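PDB 7LR8: uncharacterized protein ScGH5_18 from Streptomyces cattleya, which probably hydrolyses the beta-1,4 bond between mannose and N-acetylglucosamine during N-glycan breakdown, as a bacterial family GH5 glycosidase. Local coordinates for residues L48-V53 with L323-Q328; G98-F103 with T302-H307. The protein carries 1 engineered substitution. One frame throughout, in Å; residues are numbered along the deposited sequence.

Contact 1 of 2, residues L48-V53 with L323-Q328; sequences LGFDHV and LGLLTQ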
# COMPACT_ATOMS: atom_id res chain seq x y z
N LEU B 48 6.40 -13.07 31.73
CA LEU B 48 5.49 -12.23 32.50
C LEU B 48 4.19 -12.93 32.86
O LEU B 48 3.36 -12.34 33.56
CB LEU B 48 5.20 -10.94 31.74
CG LEU B 48 6.45 -10.10 31.51
CD1 LEU B 48 6.13 -8.86 30.69
CD2 LEU B 48 7.09 -9.72 32.85
N GLY B 49 3.99 -14.17 32.42
CA GLY B 49 2.88 -14.98 32.88
C GLY B 49 1.64 -14.93 32.01
O GLY B 49 0.58 -15.41 32.45
N PHE B 50 1.72 -14.35 30.81
CA PHE B 50 0.56 -14.23 29.94
C PHE B 50 0.16 -15.59 29.39
O PHE B 50 0.96 -16.53 29.37
CB PHE B 50 0.85 -13.27 28.78
CG PHE B 50 1.06 -11.86 29.22
CD1 PHE B 50 -0.01 -11.08 29.65
CD2 PHE B 50 2.33 -11.31 29.22
CE1 PHE B 50 0.18 -9.78 30.07
CE2 PHE B 50 2.53 -10.00 29.64
CZ PHE B 50 1.46 -9.24 30.07
N ASP B 51 -1.09 -15.68 28.95
CA ASP B 51 -1.58 -16.93 28.38
C ASP B 51 -2.04 -16.82 26.93
O ASP B 51 -2.47 -17.84 26.38
CB ASP B 51 -2.73 -17.50 29.23
CG ASP B 51 -3.91 -16.55 29.35
OD1 ASP B 51 -4.56 -16.28 28.31
OD2 ASP B 51 -4.19 -16.09 30.48
N HIS B 52 -1.98 -15.64 26.30
CA HIS B 52 -2.34 -15.56 24.89
C HIS B 52 -1.66 -14.34 24.28
O HIS B 52 -1.18 -13.45 24.99
CB HIS B 52 -3.86 -15.48 24.66
CG HIS B 52 -4.49 -14.23 25.18
ND1 HIS B 52 -4.93 -14.10 26.49
CD2 HIS B 52 -4.71 -13.03 24.59
CE1 HIS B 52 -5.42 -12.88 26.66
NE2 HIS B 52 -5.29 -12.21 25.53
N VAL B 53 -1.62 -14.33 22.95
CA VAL B 53 -1.20 -13.17 22.18
C VAL B 53 -2.24 -12.92 21.11
O VAL B 53 -2.90 -13.84 20.63
CB VAL B 53 0.20 -13.34 21.53
CG1 VAL B 53 1.29 -13.31 22.60
CG2 VAL B 53 0.26 -14.64 20.75
N LEU B 323 4.55 2.22 23.96
CA LEU B 323 3.40 1.47 24.46
C LEU B 323 3.76 0.06 24.95
O LEU B 323 2.89 -0.63 25.47
CB LEU B 323 2.31 1.37 23.37
CG LEU B 323 1.56 2.71 23.22
CD1 LEU B 323 0.50 2.66 22.14
CD2 LEU B 323 0.95 3.11 24.56
N GLY B 324 5.01 -0.37 24.81
CA GLY B 324 5.34 -1.74 25.17
C GLY B 324 5.40 -1.95 26.68
O GLY B 324 5.63 -1.02 27.46
N LEU B 325 5.15 -3.20 27.08
CA LEU B 325 5.51 -3.65 28.42
C LEU B 325 6.97 -4.03 28.50
O LEU B 325 7.53 -4.10 29.60
CB LEU B 325 4.64 -4.85 28.81
CG LEU B 325 3.13 -4.61 28.88
CD1 LEU B 325 2.40 -5.90 29.24
CD2 LEU B 325 2.80 -3.49 29.87
N LEU B 326 7.59 -4.27 27.34
CA LEU B 326 9.00 -4.61 27.22
C LEU B 326 9.67 -3.63 26.27
O LEU B 326 9.05 -3.12 25.33
CB LEU B 326 9.16 -6.05 26.70
CG LEU B 326 8.59 -7.10 27.67
CD1 LEU B 326 7.81 -8.18 26.92
CD2 LEU B 326 9.72 -7.70 28.48
N THR B 327 10.96 -3.38 26.51
CA THR B 327 11.72 -2.51 25.63
C THR B 327 12.05 -3.22 24.31
O THR B 327 11.76 -4.41 24.11
CB THR B 327 13.02 -2.06 26.29
OG1 THR B 327 13.88 -3.20 26.44
CG2 THR B 327 12.76 -1.43 27.65
N GLN B 328 12.69 -2.47 23.42
CA GLN B 328 13.17 -3.01 22.15
C GLN B 328 14.14 -4.16 22.36
O GLN B 328 14.14 -5.13 21.58
CB GLN B 328 13.83 -1.89 21.35
CG GLN B 328 12.89 -1.26 20.40
CD GLN B 328 12.67 -2.13 19.20
OE1 GLN B 328 13.62 -2.54 18.53
NE2 GLN B 328 11.40 -2.44 18.91

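Contact 2 of 2, residues G98-F103 with T302-H307; sequences GHLSSF and TWWCSH. With BMA (beta-D-mannopyranose), chain D; NAG (2-acetamido-2-deoxy-beta-D-glucopyranose), chain C.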
# COMPACT_ATOMS: atom_id res chain seq x y z
N GLY B 98 -4.97 -3.39 6.67
CA GLY B 98 -5.94 -2.56 7.34
C GLY B 98 -5.21 -1.52 8.16
O GLY B 98 -4.10 -1.10 7.80
N HIS B 99 -5.76 -1.13 9.30
CA HIS B 99 -5.19 -0.07 10.10
C HIS B 99 -4.31 -0.60 11.23
O HIS B 99 -4.72 -1.50 11.97
CB HIS B 99 -6.28 0.81 10.71
CG HIS B 99 -5.72 2.02 11.38
ND1 HIS B 99 -5.34 3.14 10.67
CD2 HIS B 99 -5.39 2.27 12.68
CE1 HIS B 99 -4.86 4.04 11.51
NE2 HIS B 99 -4.87 3.54 12.73
N LEU B 100 -3.12 -0.02 11.38
CA LEU B 100 -2.26 -0.30 12.53
C LEU B 100 -1.49 0.95 12.91
O LEU B 100 -0.66 1.42 12.12
CB LEU B 100 -1.29 -1.45 12.22
CG LEU B 100 -1.84 -2.88 12.21
CD1 LEU B 100 -0.82 -3.84 11.60
CD2 LEU B 100 -2.22 -3.32 13.62
N SER B 101 -1.74 1.46 14.12
CA SER B 101 -0.89 2.46 14.77
C SER B 101 -0.66 3.70 13.89
O SER B 101 0.45 4.20 13.78
CB SER B 101 0.45 1.85 15.17
OG SER B 101 0.27 0.63 15.88
N SER B 102 -1.75 4.19 13.28
CA SER B 102 -1.89 5.41 12.47
C SER B 102 -1.66 5.17 10.99
O SER B 102 -1.95 6.07 10.19
CB SER B 102 -0.99 6.57 12.93
OG SER B 102 0.34 6.40 12.45
N PHE B 103 -1.16 4.00 10.59
CA PHE B 103 -0.94 3.65 9.19
C PHE B 103 -2.05 2.76 8.64
O PHE B 103 -2.47 1.79 9.28
CB PHE B 103 0.40 2.92 9.03
CG PHE B 103 1.58 3.72 9.45
CD1 PHE B 103 2.15 4.65 8.58
CD2 PHE B 103 2.12 3.57 10.74
CE1 PHE B 103 3.25 5.40 8.98
CE2 PHE B 103 3.22 4.31 11.13
CZ PHE B 103 3.78 5.24 10.25
N THR B 302 -6.01 -7.82 27.36
CA THR B 302 -4.93 -7.96 26.39
C THR B 302 -4.26 -6.60 26.25
O THR B 302 -4.84 -5.67 25.67
CB THR B 302 -5.46 -8.50 25.06
OG1 THR B 302 -6.28 -9.66 25.31
CG2 THR B 302 -4.31 -8.89 24.15
N TRP B 303 -3.07 -6.46 26.83
CA TRP B 303 -2.38 -5.19 26.87
C TRP B 303 -1.80 -4.83 25.51
O TRP B 303 -1.27 -5.70 24.81
CB TRP B 303 -1.26 -5.21 27.93
CG TRP B 303 -0.88 -3.83 28.32
CD1 TRP B 303 0.09 -3.05 27.75
CD2 TRP B 303 -1.49 -3.03 29.33
NE1 TRP B 303 0.12 -1.82 28.37
CE2 TRP B 303 -0.85 -1.79 29.34
CE3 TRP B 303 -2.54 -3.26 30.25
CZ2 TRP B 303 -1.21 -0.77 30.21
CZ3 TRP B 303 -2.89 -2.24 31.11
CH2 TRP B 303 -2.23 -1.02 31.08
N TRP B 304 -1.92 -3.56 25.13
CA TRP B 304 -1.23 -3.01 23.97
C TRP B 304 -0.05 -2.21 24.49
O TRP B 304 -0.26 -1.13 25.06
CB TRP B 304 -2.12 -2.11 23.13
CG TRP B 304 -1.42 -1.71 21.86
CD1 TRP B 304 -0.40 -0.81 21.73
CD2 TRP B 304 -1.66 -2.24 20.55
NE1 TRP B 304 0.01 -0.76 20.41
CE2 TRP B 304 -0.75 -1.62 19.67
CE3 TRP B 304 -2.57 -3.18 20.03
CZ2 TRP B 304 -0.71 -1.92 18.32
CZ3 TRP B 304 -2.52 -3.47 18.69
CH2 TRP B 304 -1.61 -2.84 17.84
N CYS B 305 1.17 -2.68 24.27
CA CYS B 305 1.50 -3.84 23.45
C CYS B 305 2.68 -4.56 24.09
O CYS B 305 3.16 -4.16 25.16
CB CYS B 305 1.84 -3.41 22.03
SG CYS B 305 3.05 -2.04 21.97
N SER B 306 3.15 -5.63 23.45
CA SER B 306 4.22 -6.42 24.06
C SER B 306 5.53 -5.64 24.09
O SER B 306 6.20 -5.55 25.13
CB SER B 306 4.38 -7.74 23.31
OG SER B 306 4.81 -7.55 21.97
N HIS B 307 5.90 -5.02 22.95
CA HIS B 307 7.22 -4.43 22.79
C HIS B 307 7.13 -3.02 22.24
O HIS B 307 6.29 -2.72 21.38
CB HIS B 307 8.08 -5.29 21.86
CG HIS B 307 8.45 -6.62 22.44
ND1 HIS B 307 7.62 -7.72 22.36
CD2 HIS B 307 9.53 -7.01 23.15
CE1 HIS B 307 8.19 -8.74 22.97
NE2 HIS B 307 9.35 -8.34 23.47
C1 BMA D . -5.39 1.27 18.43
C2 BMA D . -4.57 0.04 17.92
C3 BMA D . -3.37 0.54 17.15
C4 BMA D . -2.64 1.70 17.96
C5 BMA D . -3.21 1.84 19.39
C6 BMA D . -2.62 2.99 20.17
O2 BMA D . -5.35 -0.80 17.08
O3 BMA D . -3.75 0.94 15.81
O4 BMA D . -1.27 1.38 18.02
O5 BMA D . -4.62 2.10 19.33
O6 BMA D . -2.94 4.20 19.45
C1 NAG C . -7.31 5.94 16.73
C2 NAG C . -5.98 5.59 16.06
C3 NAG C . -5.77 4.07 16.03
C4 NAG C . -5.97 3.46 17.41
C5 NAG C . -7.33 3.90 17.95
C6 NAG C . -7.67 3.40 19.33
C7 NAG C . -4.93 6.87 14.23
C8 NAG C . -5.09 7.36 12.82
N2 NAG C . -5.94 6.14 14.71
O1 NAG C . -7.40 7.31 16.86
O3 NAG C . -4.48 3.76 15.53
O4 NAG C . -5.88 2.04 17.29
O5 NAG C . -7.37 5.33 18.01
O6 NAG C . -9.01 3.73 19.67
O7 NAG C . -3.93 7.11 14.90

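Contact 1 of 2, residues L48-V53 with L323-Q328
D51 OD1, on the residue that follows F50 in the chain, is gripped by two groups: H52 ND1 bonds to it at 2.9 Å and R15 forms a salt bridge with it. The H52 bond is nearly straight (170°) and lies in the imidazole plane, yet it reaches OD1 from above the carboxylate plane. D51 OD2 pairs with R347 and the backbone N of F16, so both oxygens of this anion are engaged, which probably favours its charged form. Away from this cluster, the two segments meet through hydrocarbon alone. F50 has CG opposite its carbonyl carbon (chi1 -66°), which sends the ring out to L325, whose CD1 comes within 3.6 Å of F50 CZ; the two side chains meet at a slant. L48 and L326 reach toward each other tip to tip, their CD1 atoms 4.2 Å apart. V18 on strand 15-19 and V339 on helix 334-349 both touch F50 and L325. Before F50, G49 ends the preceding helix in a Schellman motif, its positive phi turning the chain toward strand 52-55. Such aliphatic and aromatic filling between parallel strands and an outer helix is characteristic of the (beta/alpha)8 barrel of GH5 enzymes.

Contact 2 of 2, residues G98-F103 with T302-H307
With CG opposite its backbone N (chi1 -173°), W304 extends its indole toward the type I' turn L100-F103, where S101, with OG beside its own backbone N (chi1 -49°), presents its hydroxyl; W304 CZ2 and S101 OG come to 3.7 Å. L100 CD2 meets the same indole at its edge, 4.3 Å from W304 CH2. Much of what joins the segments is the disaccharide held between them. The mannose is tilted against one face of the indole, its C3 over the rim, consistent with a CH-pi contact, while C305 CB backs the other face, next to a cis W304-C305 peptide. S101 N donates to BMA O3 at 2.7 Å and 162°, and S101 OG lies 2.7 Å from BMA O4, though its proton has another acceptor in reach. H99 NE2 meets NAG O3 in the imidazole plane at 2.8 Å. An alanine in place of W304 is likely to take away the apolar surface under mannose C3 and open a gap beside S101 and L100. E268, E320 and N152 also bond to the mannose. The 99-104 hairpin follows strand 90-94, across the sugar from strand 298-304, which lies between strands 15-19 and 264-269; beyond its end, S306 and H307 pack on helix 35-46.

From the N terminus, the chain lays down strand 15-19 and helix 35-46, then enters the first segment of contact 1 and strand 52-55. After strand 90-94 the hairpin at 98-103 opens contact 2. Most of the barrel follows before strand 298-304 returns and closes that long loop at 302-307; contact 1 closes only afterwards, at 323-328, so contact 2 is nested inside it. One lies between the sheet and helix 334-349, the other at the sugar-binding mouth. They are joined directly: H52 NE2 and T302 OG1 are probably hydrogen-bonded at 2.7 Å, as are L326 N and S306 O at 2.9 Å, while L325 packs against W303.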